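PDB 3MI6: alpha-galactosidase from Lactobacillus brevis, which probably hydrolyses terminal, non-reducing alpha-D-galactose residues from alpha-D-galactosides, as a member of glycosyl hydrolase family 36. Local coordinates for residues L221-Q229 / M480-F488; E414-L424 / R444-A452. One frame throughout, in Å; residues are numbered along the deposited sequence.

Contact 1 of 2, residues L221-Q229 / M480-F488; sequences LRMASSHQQ and MNRYATEMF
At the active-site end of the (beta/alpha)8 barrel, the loop after barrel strand 475-478 brings Y483 against R222 and H227 of the N-terminal beta domain. R222 lies across one face of the Y483 ring. Its CB makes a CH-pi contact, 4.2 Å from the ring centroid of Y483. The side chain then bends at chi3 (95°) and crosses the same face, so that R222 NE lies 3.5 Å from Y483 CE2. The guanidinium meets the ring with its edge, and the two planes are 73° apart.

H227 ND1 lies a very short 2.5 Å from Y483 OH in the model. A hydrogen bond is likely, but its length is doubtful and the donor is not settled. The backbone H227 N adds a weak bond to the same oxygen. H227 NE2 bonds to S529 O, and the ring packs edge-to-face with W200, a predicted substrate-binding residue. The NE2 bond, with the likely one at ND1, would set the turn of the imidazole. The predicted substrate site also includes M480 and N481.

Apolar contacts continue along both segments. A224 CB, at the Y483 ring edge, touches M480 CE at 3.9 Å. The ends of selenomethionines M223 and M487 meet head-on beside helix 500-518. On the backbone side of Y483, R482 grips one carbonyl oxygen side-on with two nitrogens: R482 NE and NH2 each lie 2.9 Å from Y483 O.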
ATOM      1  N   LEU D 221      16.753  19.155  19.707  1.00 36.23           N
ATOM      2  CA  LEU D 221      16.884  20.388  20.479  1.00 30.91           C
ATOM      3  C   LEU D 221      17.451  20.100  21.832  1.00 31.80           C
ATOM      4  O   LEU D 221      17.276  20.894  22.747  1.00 34.84           O
ATOM      5  CB  LEU D 221      15.528  21.012  20.704  1.00 29.00           C
ATOM      6  CG  LEU D 221      14.953  21.500  19.396  1.00 33.35           C
ATOM      7  CD1 LEU D 221      13.461  21.808  19.532  1.00 30.09           C
ATOM      8  CD2 LEU D 221      15.784  22.699  18.968  1.00 32.63           C
ATOM      9  N   ARG D 222      18.131  18.974  21.982  1.00 31.39           N
ATOM     10  CA  ARG D 222      18.521  18.536  23.316  1.00 34.18           C
ATOM     11  C   ARG D 222      20.023  18.574  23.611  1.00 34.85           C
ATOM     12  O   ARG D 222      20.485  17.897  24.531  1.00 35.77           O
ATOM     13  CB  ARG D 222      17.977  17.135  23.575  1.00 36.83           C
ATOM     14  CG  ARG D 222      16.652  16.863  22.873  1.00 37.39           C
ATOM     15  CD  ARG D 222      16.418  15.352  22.695  1.00 38.07           C
ATOM     16  NE  ARG D 222      15.601  14.793  23.768  1.00 38.18           N
ATOM     17  CZ  ARG D 222      14.305  14.535  23.646  1.00 35.53           C
ATOM     18  NH1 ARG D 222      13.694  14.774  22.484  1.00 32.47           N
ATOM     19  NH2 ARG D 222      13.638  14.026  24.675  1.00 33.69           N
HETATM   20  N   MSE D 223      20.767  19.384  22.861  1.00 33.90           N
HETATM   21  CA  MSE D 223      22.235  19.452  22.992  1.00 38.90           C
HETATM   22  C   MSE D 223      22.941  18.083  22.887  1.00 36.91           C
HETATM   23  O   MSE D 223      24.005  17.857  23.492  1.00 37.56           O
HETATM   24  CB  MSE D 223      22.647  20.120  24.298  1.00 39.19           C
HETATM   25  CG  MSE D 223      22.639  21.632  24.321  1.00 44.81           C
HETATM   26 SE   MSE D 223      23.294  22.228  26.100  1.00 67.83          SE
HETATM   27  CE  MSE D 223      23.127  24.142  25.821  1.00 51.49           C
ATOM     28  N   ALA D 224      22.323  17.183  22.133  1.00 32.90           N
ATOM     29  CA  ALA D 224      22.906  15.905  21.767  1.00 34.75           C
ATOM     30  C   ALA D 224      22.114  15.450  20.564  1.00 35.23           C
ATOM     31  O   ALA D 224      20.948  15.833  20.416  1.00 33.25           O
ATOM     32  CB  ALA D 224      22.759  14.907  22.880  1.00 33.36           C
ATOM     33  N   SER D 225      22.743  14.678  19.682  1.00 34.33           N
ATOM     34  CA  SER D 225      21.973  13.920  18.711  1.00 35.46           C
ATOM     35  C   SER D 225      21.201  13.069  19.681  1.00 37.08           C
ATOM     36  O   SER D 225      21.739  12.700  20.717  1.00 39.89           O
ATOM     37  CB  SER D 225      22.906  13.062  17.871  1.00 36.76           C
ATOM     38  OG  SER D 225      23.832  12.379  18.710  1.00 38.75           O
ATOM     39  N   SER D 226      19.946  12.766  19.432  1.00 35.60           N
ATOM     40  CA  SER D 226      19.209  12.166  20.545  1.00 35.90           C
ATOM     41  C   SER D 226      19.163  10.621  20.604  1.00 32.18           C
ATOM     42  O   SER D 226      19.750   9.934  19.782  1.00 32.02           O
ATOM     43  CB  SER D 226      17.798  12.758  20.580  1.00 37.44           C
ATOM     44  OG  SER D 226      17.265  12.853  19.269  1.00 35.97           O
ATOM     45  N   HIS D 227      18.495  10.097  21.625  1.00 31.92           N
ATOM     46  CA  HIS D 227      17.911   8.765  21.561  1.00 32.57           C
ATOM     47  C   HIS D 227      16.805   8.808  20.499  1.00 31.86           C
ATOM     48  O   HIS D 227      16.581   7.854  19.783  1.00 30.13           O
ATOM     49  CB  HIS D 227      17.262   8.358  22.905  1.00 33.35           C
ATOM     50  CG  HIS D 227      18.232   8.173  24.036  1.00 35.32           C
ATOM     51  ND1 HIS D 227      18.515   9.171  24.949  1.00 35.85           N
ATOM     52  CD2 HIS D 227      18.977   7.102  24.410  1.00 34.25           C
ATOM     53  CE1 HIS D 227      19.398   8.727  25.826  1.00 36.28           C
ATOM     54  NE2 HIS D 227      19.694   7.474  25.522  1.00 35.83           N
ATOM     55  N   GLN D 228      16.132   9.948  20.396  1.00 31.09           N
ATOM     56  CA  GLN D 228      14.887  10.052  19.652  1.00 29.63           C
ATOM     57  C   GLN D 228      15.053   9.999  18.142  1.00 30.09           C
ATOM     58  O   GLN D 228      14.297   9.312  17.463  1.00 31.66           O
ATOM     59  CB  GLN D 228      14.157  11.334  20.054  1.00 31.53           C
ATOM     60  CG  GLN D 228      13.621  11.335  21.499  1.00 31.25           C
ATOM     61  CD  GLN D 228      14.722  11.296  22.542  1.00 32.70           C
ATOM     62  OE1 GLN D 228      14.573  10.671  23.600  1.00 32.98           O
ATOM     63  NE2 GLN D 228      15.837  11.953  22.251  1.00 30.77           N
ATOM     64  N   GLN D 229      16.025  10.740  17.615  1.00 31.74           N
ATOM     65  CA  GLN D 229      16.284  10.793  16.172  1.00 29.55           C
ATOM     66  C   GLN D 229      17.782  10.784  15.939  1.00 31.70           C
ATOM     67  O   GLN D 229      18.501  11.537  16.578  1.00 35.35           O
ATOM     68  CB  GLN D 229      15.719  12.073  15.550  1.00 30.15           C
ATOM     69  CG  GLN D 229      14.255  12.364  15.864  1.00 30.90           C
ATOM     70  CD  GLN D 229      13.284  11.485  15.091  1.00 31.28           C
ATOM     71  OE1 GLN D 229      13.686  10.636  14.286  1.00 29.93           O
ATOM     72  NE2 GLN D 229      11.985  11.702  15.321  1.00 32.25           N
HETATM   73  N   MSE D 480      26.536   9.997  30.087  1.00 40.21           N
HETATM   74  CA  MSE D 480      25.864  11.295  30.012  1.00 40.18           C
HETATM   75  C   MSE D 480      24.349  11.060  30.076  1.00 40.88           C
HETATM   76  O   MSE D 480      23.731  10.699  29.068  1.00 40.86           O
HETATM   77  CB  MSE D 480      26.259  12.019  28.720  1.00 39.26           C
HETATM   78  CG  MSE D 480      26.020  13.518  28.739  1.00 42.11           C
HETATM   79 SE   MSE D 480      24.183  14.057  28.322  1.00 74.91          SE
HETATM   80  CE  MSE D 480      24.137  13.763  26.381  1.00 37.55           C
ATOM     81  N   ASN D 481      23.761  11.282  31.255  1.00 38.79           N
ATOM     82  CA  ASN D 481      22.457  10.717  31.602  1.00 37.59           C
ATOM     83  C   ASN D 481      21.246  11.647  31.768  1.00 41.21           C
ATOM     84  O   ASN D 481      20.212  11.222  32.273  1.00 42.65           O
ATOM     85  CB  ASN D 481      22.587   9.862  32.864  1.00 39.74           C
ATOM     86  CG  ASN D 481      23.282   8.543  32.604  1.00 43.92           C
ATOM     87  OD1 ASN D 481      24.252   8.183  33.287  1.00 47.71           O
ATOM     88  ND2 ASN D 481      22.800   7.816  31.603  1.00 42.74           N
ATOM     89  N   ARG D 482      21.348  12.903  31.364  1.00 38.83           N
ATOM     90  CA  ARG D 482      20.145  13.719  31.285  1.00 37.39           C
ATOM     91  C   ARG D 482      20.238  14.739  30.166  1.00 37.99           C
ATOM     92  O   ARG D 482      21.301  14.940  29.601  1.00 40.27           O
ATOM     93  CB  ARG D 482      19.869  14.431  32.601  1.00 41.64           C
ATOM     94  CG  ARG D 482      20.830  15.545  32.902  1.00 39.65           C
ATOM     95  CD  ARG D 482      20.216  16.518  33.828  1.00 39.00           C
ATOM     96  NE  ARG D 482      19.297  17.413  33.139  1.00 38.64           N
ATOM     97  CZ  ARG D 482      18.570  18.339  33.759  1.00 40.82           C
ATOM     98  NH1 ARG D 482      18.659  18.472  35.076  1.00 42.83           N
ATOM     99  NH2 ARG D 482      17.752  19.130  33.076  1.00 40.94           N
ATOM    100  N   TYR D 483      19.119  15.372  29.845  1.00 37.04           N
ATOM    101  CA  TYR D 483      19.101  16.427  28.833  1.00 41.15           C
ATOM    102  C   TYR D 483      19.053  17.816  29.487  1.00 38.10           C
ATOM    103  O   TYR D 483      18.309  18.030  30.436  1.00 36.67           O
ATOM    104  CB  TYR D 483      17.942  16.225  27.841  1.00 34.12           C
ATOM    105  CG  TYR D 483      18.109  14.996  26.980  1.00 38.74           C
ATOM    106  CD1 TYR D 483      19.261  14.815  26.221  1.00 36.23           C
ATOM    107  CD2 TYR D 483      17.110  14.011  26.915  1.00 38.82           C
ATOM    108  CE1 TYR D 483      19.426  13.688  25.424  1.00 36.81           C
ATOM    109  CE2 TYR D 483      17.263  12.885  26.124  1.00 36.05           C
ATOM    110  CZ  TYR D 483      18.430  12.724  25.376  1.00 38.94           C
ATOM    111  OH  TYR D 483      18.611  11.602  24.575  1.00 38.28           O
ATOM    112  N   ALA D 484      19.864  18.750  28.998  1.00 36.31           N
ATOM    113  CA  ALA D 484      19.888  20.075  29.617  1.00 41.33           C
ATOM    114  C   ALA D 484      18.530  20.773  29.525  1.00 41.52           C
ATOM    115  O   ALA D 484      17.702  20.484  28.657  1.00 40.60           O
ATOM    116  CB  ALA D 484      21.013  20.962  29.060  1.00 40.92           C
ATOM    117  N   THR D 485      18.324  21.694  30.455  1.00 42.65           N
ATOM    118  CA  THR D 485      17.038  22.310  30.699  1.00 37.48           C
ATOM    119  C   THR D 485      17.339  23.743  31.207  1.00 42.02           C
ATOM    120  O   THR D 485      18.440  24.004  31.742  1.00 40.94           O
ATOM    121  CB  THR D 485      16.255  21.418  31.706  1.00 38.32           C
ATOM    122  OG1 THR D 485      14.997  21.045  31.152  1.00 39.29           O
ATOM    123  CG2 THR D 485      16.047  22.082  33.032  1.00 39.74           C
ATOM    124  N   GLU D 486      16.408  24.675  31.001  1.00 39.77           N
ATOM    125  CA  GLU D 486      16.648  26.084  31.351  1.00 40.49           C
ATOM    126  C   GLU D 486      18.020  26.584  30.944  1.00 38.02           C
ATOM    127  O   GLU D 486      18.791  26.983  31.787  1.00 40.32           O
ATOM    128  CB  GLU D 486      16.512  26.305  32.853  1.00 39.53           C
ATOM    129  CG  GLU D 486      15.121  26.104  33.382  1.00 39.70           C
ATOM    130  CD  GLU D 486      14.985  24.799  34.103  1.00 42.28           C
ATOM    131  OE1 GLU D 486      16.031  24.203  34.431  1.00 42.66           O
ATOM    132  OE2 GLU D 486      13.836  24.366  34.342  1.00 45.34           O
HETATM  133  N   MSE D 487      18.313  26.584  29.655  1.00 40.65           N
HETATM  134  CA  MSE D 487      19.653  26.913  29.176  1.00 42.03           C
HETATM  135  C   MSE D 487      20.129  28.361  29.328  1.00 44.33           C
HETATM  136  O   MSE D 487      19.536  29.303  28.792  1.00 45.65           O
HETATM  137  CB  MSE D 487      19.802  26.482  27.731  1.00 43.17           C
HETATM  138  CG  MSE D 487      20.426  25.113  27.620  1.00 50.79           C
HETATM  139 SE   MSE D 487      20.052  24.323  25.891  1.00 90.32          SE
HETATM  140  CE  MSE D 487      19.455  22.564  26.545  1.00 55.12           C
ATOM    141  N   PHE D 488      21.229  28.527  30.048  1.00 43.35           N
ATOM    142  CA  PHE D 488      21.821  29.837  30.212  1.00 44.06           C
ATOM    143  C   PHE D 488      23.285  29.703  30.585  1.00 44.77           C
ATOM    144  O   PHE D 488      23.677  28.766  31.265  1.00 47.95           O
ATOM    145  CB  PHE D 488      21.061  30.649  31.265  1.00 43.60           C
ATOM    146  CG  PHE D 488      21.394  32.122  31.252  1.00 44.76           C
ATOM    147  CD1 PHE D 488      22.364  32.639  32.104  1.00 45.73           C
ATOM    148  CD2 PHE D 488      20.739  32.988  30.389  1.00 41.13           C
ATOM    149  CE1 PHE D 488      22.674  33.994  32.098  1.00 44.52           C
ATOM    150  CE2 PHE D 488      21.039  34.327  30.373  1.00 43.79           C
ATOM    151  CZ  PHE D 488      22.016  34.839  31.236  1.00 44.55           C
TER

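Contact 2 of 2, residues E414-L424 / R444-A452; sequences EPEMVSVDSDL and RHQFVLDMA
The F447 ring has V418 O at its edge, near the ring plane, while V420 CG2 approaches obliquely, 3.7 Å from F447 CE1. F447 and V418 belong to a two-stranded antiparallel ribbon, 417-418 with 447-448, whose first strand comes just after barrel strand 408-413. Beside it, the E414 carboxylate and the Q446 amide approach from two sides, with their planes 55° apart. E414 OE2 accepts a hydrogen bond from N481 N.

V418 and F447 are the hydrogen-bonded pair. V418 N donates to F447 O at 2.9 Å, and F447 N donates to V418 O at 3.0 Å. M417 and V448 form the next, non-hydrogen-bonded pair. L449 N then donates to E416 O at 2.8 Å, just beyond the strands.

M417 and V448 share one face of the ribbon, where M417 SE lies 3.8 Å from V448 CB. With chi1 at -58° and a further bend at chi2, M417 also brings its CG beside the Q446 amide. E416 forms a salt bridge with R533 and hydrogen bonds with Y504 and W478. W478 is a predicted substrate-binding residue, so this turn is tied to the site. R444, another such residue, forms a salt bridge with D377. The V418 and L449 side chains run roughly perpendicular, with V418 CB 3.6 Å from L449 CD2.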
ATOM      1  N   GLU D 414      30.984  10.415  34.425  1.00 47.41           N
ATOM      2  CA  GLU D 414      29.927  11.208  33.790  1.00 44.48           C
ATOM      3  C   GLU D 414      30.280  12.676  34.001  1.00 45.32           C
ATOM      4  O   GLU D 414      29.630  13.366  34.780  1.00 42.70           O
ATOM      5  CB  GLU D 414      28.544  10.889  34.385  1.00 44.29           C
ATOM      6  CG  GLU D 414      27.354  11.397  33.565  1.00 42.06           C
ATOM      7  CD  GLU D 414      26.002  11.046  34.182  1.00 42.91           C
ATOM      8  OE1 GLU D 414      25.945  10.165  35.060  1.00 43.78           O
ATOM      9  OE2 GLU D 414      24.985  11.652  33.787  1.00 42.49           O
ATOM     10  N   PRO D 415      31.322  13.152  33.292  1.00 48.26           N
ATOM     11  CA  PRO D 415      32.000  14.451  33.448  1.00 45.89           C
ATOM     12  C   PRO D 415      31.079  15.661  33.406  1.00 45.30           C
ATOM     13  O   PRO D 415      31.130  16.515  34.303  1.00 47.60           O
ATOM     14  CB  PRO D 415      32.912  14.513  32.224  1.00 44.21           C
ATOM     15  CG  PRO D 415      33.151  13.107  31.863  1.00 45.51           C
ATOM     16  CD  PRO D 415      31.872  12.389  32.157  1.00 45.08           C
ATOM     17  N   GLU D 416      30.269  15.740  32.355  1.00 44.73           N
ATOM     18  CA  GLU D 416      29.438  16.909  32.091  1.00 43.43           C
ATOM     19  C   GLU D 416      28.381  17.203  33.183  1.00 43.94           C
ATOM     20  O   GLU D 416      27.660  18.201  33.090  1.00 43.29           O
ATOM     21  CB  GLU D 416      28.771  16.754  30.713  1.00 45.07           C
ATOM     22  CG  GLU D 416      29.734  16.364  29.567  1.00 43.35           C
ATOM     23  CD  GLU D 416      29.060  15.521  28.472  1.00 44.25           C
ATOM     24  OE1 GLU D 416      28.189  16.052  27.748  1.00 42.18           O
ATOM     25  OE2 GLU D 416      29.403  14.323  28.330  1.00 42.07           O
HETATM   26  N   MSE D 417      28.311  16.356  34.218  1.00 45.08           N
HETATM   27  CA  MSE D 417      27.222  16.397  35.214  1.00 43.48           C
HETATM   28  C   MSE D 417      27.607  16.792  36.648  1.00 45.68           C
HETATM   29  O   MSE D 417      28.727  16.548  37.098  1.00 45.96           O
HETATM   30  CB  MSE D 417      26.472  15.058  35.246  1.00 42.95           C
HETATM   31  CG  MSE D 417      25.870  14.656  33.907  1.00 46.52           C
HETATM   32 SE   MSE D 417      24.637  15.995  33.138  1.00 64.53          SE
HETATM   33  CE  MSE D 417      24.646  15.315  31.315  1.00 48.68           C
ATOM     34  N   VAL D 418      26.653  17.393  37.362  1.00 46.01           N
ATOM     35  CA  VAL D 418      26.852  17.836  38.746  1.00 48.41           C
ATOM     36  C   VAL D 418      25.591  17.612  39.596  1.00 48.30           C
ATOM     37  O   VAL D 418      24.493  18.028  39.219  1.00 48.55           O
ATOM     38  CB  VAL D 418      27.298  19.335  38.814  1.00 48.85           C
ATOM     39  CG1 VAL D 418      26.251  20.242  38.171  1.00 42.48           C
ATOM     40  CG2 VAL D 418      27.629  19.767  40.258  1.00 45.86           C
ATOM     41  N   SER D 419      25.751  16.922  40.721  1.00 49.94           N
ATOM     42  CA  SER D 419      24.682  16.756  41.705  1.00 52.08           C
ATOM     43  C   SER D 419      24.733  17.895  42.732  1.00 52.75           C
ATOM     44  O   SER D 419      25.806  18.424  43.007  1.00 53.44           O
ATOM     45  CB  SER D 419      24.819  15.405  42.408  1.00 53.18           C
ATOM     46  OG  SER D 419      24.017  14.412  41.789  1.00 53.73           O
ATOM     47  N   VAL D 420      23.592  18.287  43.292  1.00 51.30           N
ATOM     48  CA  VAL D 420      23.599  19.386  44.253  1.00 52.41           C
ATOM     49  C   VAL D 420      24.257  18.942  45.554  1.00 56.70           C
ATOM     50  O   VAL D 420      24.982  19.715  46.190  1.00 56.50           O
ATOM     51  CB  VAL D 420      22.193  19.948  44.546  1.00 56.29           C
ATOM     52  CG1 VAL D 420      22.281  21.087  45.540  1.00 53.09           C
ATOM     53  CG2 VAL D 420      21.535  20.432  43.272  1.00 57.48           C
ATOM     54  N   ASP D 421      24.010  17.697  45.950  1.00 54.83           N
ATOM     55  CA  ASP D 421      24.760  17.110  47.051  1.00 54.42           C
ATOM     56  C   ASP D 421      26.144  16.715  46.561  1.00 55.22           C
ATOM     57  O   ASP D 421      26.414  15.537  46.356  1.00 58.22           O
ATOM     58  CB  ASP D 421      24.043  15.880  47.639  1.00 58.09           C
ATOM     59  CG  ASP D 421      24.671  15.402  48.965  1.00 60.51           C
ATOM     60  OD1 ASP D 421      25.521  16.135  49.530  1.00 60.92           O
ATOM     61  OD2 ASP D 421      24.309  14.301  49.447  1.00 56.03           O
ATOM     62  N   SER D 422      27.022  17.691  46.360  1.00 55.57           N
ATOM     63  CA  SER D 422      28.391  17.377  45.980  1.00 58.78           C
ATOM     64  C   SER D 422      29.399  18.495  46.261  1.00 60.71           C
ATOM     65  O   SER D 422      29.124  19.671  46.029  1.00 63.02           O
ATOM     66  CB  SER D 422      28.450  16.970  44.507  1.00 55.02           C
ATOM     67  OG  SER D 422      28.472  18.107  43.678  1.00 54.31           O
ATOM     68  N   ASP D 423      30.574  18.102  46.745  1.00 61.55           N
ATOM     69  CA  ASP D 423      31.683  19.022  47.006  1.00 67.56           C
ATOM     70  C   ASP D 423      31.885  20.064  45.898  1.00 65.54           C
ATOM     71  O   ASP D 423      32.246  21.213  46.170  1.00 65.48           O
ATOM     72  CB  ASP D 423      33.001  18.243  47.204  1.00 74.73           C
ATOM     73  CG  ASP D 423      33.054  17.459  48.531  1.00 82.22           C
ATOM     74  OD1 ASP D 423      32.023  17.380  49.248  1.00 78.79           O
ATOM     75  OD2 ASP D 423      34.143  16.916  48.848  1.00 79.86           O
ATOM     76  N   LEU D 424      31.673  19.652  44.653  1.00 62.00           N
ATOM     77  CA  LEU D 424      31.911  20.522  43.511  1.00 60.96           C
ATOM     78  C   LEU D 424      30.917  21.671  43.553  1.00 62.72           C
ATOM     79  O   LEU D 424      31.257  22.824  43.277  1.00 61.43           O
ATOM     80  CB  LEU D 424      31.742  19.739  42.204  1.00 56.93           C
ATOM     81  CG  LEU D 424      32.619  20.089  41.001  1.00 56.46           C
ATOM     82  CD1 LEU D 424      32.052  19.460  39.729  1.00 55.01           C
ATOM     83  CD2 LEU D 424      32.750  21.578  40.827  1.00 53.58           C
ATOM     84  N   ARG D 444      17.158  12.874  36.313  1.00 42.45           N
ATOM     85  CA  ARG D 444      17.736  11.808  37.118  1.00 45.20           C
ATOM     86  C   ARG D 444      18.475  12.423  38.321  1.00 46.45           C
ATOM     87  O   ARG D 444      19.604  12.036  38.636  1.00 44.69           O
ATOM     88  CB  ARG D 444      18.693  10.947  36.277  1.00 43.70           C
ATOM     89  CG  ARG D 444      19.046   9.613  36.914  1.00 43.60           C
ATOM     90  CD  ARG D 444      20.216   8.922  36.239  1.00 45.09           C
ATOM     91  NE  ARG D 444      20.562   7.689  36.956  1.00 57.00           N
ATOM     92  CZ  ARG D 444      21.614   6.913  36.689  1.00 54.21           C
ATOM     93  NH1 ARG D 444      22.455   7.237  35.713  1.00 53.14           N
ATOM     94  NH2 ARG D 444      21.830   5.813  37.407  1.00 51.92           N
ATOM     95  N   HIS D 445      17.843  13.412  38.955  1.00 46.43           N
ATOM     96  CA  HIS D 445      18.359  14.034  40.184  1.00 47.19           C
ATOM     97  C   HIS D 445      19.746  14.696  40.018  1.00 45.83           C
ATOM     98  O   HIS D 445      20.582  14.640  40.920  1.00 49.43           O
ATOM     99  CB  HIS D 445      18.323  13.025  41.357  1.00 47.38           C
ATOM    100  CG  HIS D 445      17.229  11.999  41.239  1.00 51.15           C
ATOM    101  ND1 HIS D 445      17.431  10.749  40.688  1.00 51.44           N
ATOM    102  CD2 HIS D 445      15.917  12.050  41.575  1.00 51.31           C
ATOM    103  CE1 HIS D 445      16.294  10.074  40.693  1.00 49.99           C
ATOM    104  NE2 HIS D 445      15.359  10.842  41.223  1.00 50.67           N
ATOM    105  N   GLN D 446      19.970  15.319  38.860  1.00 44.47           N
ATOM    106  CA  GLN D 446      21.235  15.986  38.530  1.00 41.55           C
ATOM    107  C   GLN D 446      21.055  17.155  37.536  1.00 45.36           C
ATOM    108  O   GLN D 446      19.970  17.373  36.978  1.00 44.06           O
ATOM    109  CB  GLN D 446      22.226  14.982  37.951  1.00 42.67           C
ATOM    110  CG  GLN D 446      22.002  14.662  36.477  1.00 45.09           C
ATOM    111  CD  GLN D 446      22.589  13.308  36.058  1.00 48.03           C
ATOM    112  OE1 GLN D 446      23.080  13.157  34.937  1.00 45.54           O
ATOM    113  NE2 GLN D 446      22.525  12.315  36.958  1.00 47.24           N
ATOM    114  N   PHE D 447      22.125  17.912  37.320  1.00 45.10           N
ATOM    115  CA  PHE D 447      22.083  19.064  36.425  1.00 44.16           C
ATOM    116  C   PHE D 447      23.359  19.088  35.624  1.00 44.43           C
ATOM    117  O   PHE D 447      24.269  18.315  35.914  1.00 46.15           O
ATOM    118  CB  PHE D 447      21.956  20.342  37.241  1.00 45.34           C
ATOM    119  CG  PHE D 447      20.758  20.353  38.118  1.00 44.23           C
ATOM    120  CD1 PHE D 447      20.786  19.707  39.344  1.00 41.62           C
ATOM    121  CD2 PHE D 447      19.585  20.965  37.699  1.00 40.12           C
ATOM    122  CE1 PHE D 447      19.680  19.688  40.139  1.00 41.47           C
ATOM    123  CE2 PHE D 447      18.475  20.955  38.491  1.00 40.19           C
ATOM    124  CZ  PHE D 447      18.519  20.319  39.718  1.00 42.43           C
ATOM    125  N   VAL D 448      23.444  19.965  34.626  1.00 40.81           N
ATOM    126  CA  VAL D 448      24.597  19.928  33.739  1.00 42.05           C
ATOM    127  C   VAL D 448      25.571  21.094  33.935  1.00 43.55           C
ATOM    128  O   VAL D 448      25.162  22.230  34.161  1.00 45.40           O
ATOM    129  CB  VAL D 448      24.196  19.684  32.241  1.00 41.75           C
ATOM    130  CG1 VAL D 448      22.695  19.530  32.085  1.00 38.88           C
ATOM    131  CG2 VAL D 448      24.710  20.773  31.352  1.00 42.97           C
ATOM    132  N   LEU D 449      26.867  20.786  33.889  1.00 44.10           N
ATOM    133  CA  LEU D 449      27.926  21.794  33.987  1.00 46.54           C
ATOM    134  C   LEU D 449      28.011  22.641  32.739  1.00 45.70           C
ATOM    135  O   LEU D 449      27.872  22.142  31.635  1.00 44.40           O
ATOM    136  CB  LEU D 449      29.284  21.124  34.155  1.00 44.40           C
ATOM    137  CG  LEU D 449      29.452  20.290  35.409  1.00 44.99           C
ATOM    138  CD1 LEU D 449      30.749  19.496  35.347  1.00 42.35           C
ATOM    139  CD2 LEU D 449      29.397  21.225  36.603  1.00 48.43           C
ATOM    140  N   ASP D 450      28.291  23.921  32.904  1.00 45.93           N
ATOM    141  CA  ASP D 450      28.524  24.762  31.739  1.00 47.83           C
ATOM    142  C   ASP D 450      29.851  24.455  31.021  1.00 44.98           C
ATOM    143  O   ASP D 450      30.867  25.103  31.246  1.00 45.39           O
ATOM    144  CB  ASP D 450      28.448  26.228  32.135  1.00 46.96           C
ATOM    145  CG  ASP D 450      28.519  27.137  30.959  1.00 47.82           C
ATOM    146  OD1 ASP D 450      28.831  26.644  29.863  1.00 50.48           O
ATOM    147  OD2 ASP D 450      28.265  28.344  31.124  1.00 54.53           O
HETATM  148  N   MSE D 451      29.825  23.462  30.149  1.00 41.32           N
HETATM  149  CA  MSE D 451      30.989  23.084  29.351  1.00 43.20           C
HETATM  150  C   MSE D 451      31.475  24.197  28.439  1.00 43.24           C
HETATM  151  O   MSE D 451      32.501  24.063  27.785  1.00 44.33           O
HETATM  152  CB  MSE D 451      30.655  21.871  28.476  1.00 43.29           C
HETATM  153  CG  MSE D 451      30.303  20.609  29.245  1.00 45.30           C
HETATM  154 SE   MSE D 451      31.804  19.950  30.316  1.00 64.07          SE
HETATM  155  CE  MSE D 451      33.102  19.685  28.889  1.00 46.29           C
ATOM    156  N   ALA D 452      30.716  25.281  28.363  1.00 45.02           N
ATOM    157  CA  ALA D 452      31.076  26.387  27.495  1.00 42.81           C
ATOM    158  C   ALA D 452      32.219  27.181  28.111  1.00 47.91           C
ATOM    159  O   ALA D 452      32.872  27.968  27.430  1.00 50.20           O
ATOM    160  CB  ALA D 452      29.878  27.282  27.251  1.00 43.46           C
TER
HETATM  161  O   HOH W   1      22.765  11.678  40.035  1.00 48.22           O

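Along the chain the order is 221-229, 414-424, 444-452, 480-488, so both segments of contact 2 fall between those of contact 1. Their centres are about 14 Å apart. Segments 414-424 and 480-488 follow barrel strands 408-413 and 475-478, which are neighbours in the eight-stranded barrel. The two contacts touch directly. R482 NH1 probably bonds to Q446 O at 2.6 Å, and M480 packs on M417. Contact 1 joins the N-terminal beta domain to the barrel, whereas contact 2 lies within the barrel domain. They contribute M480, N481 and R444 to the predicted substrate site, close to the predicted nucleophile D479. Both also touch helix 500-518.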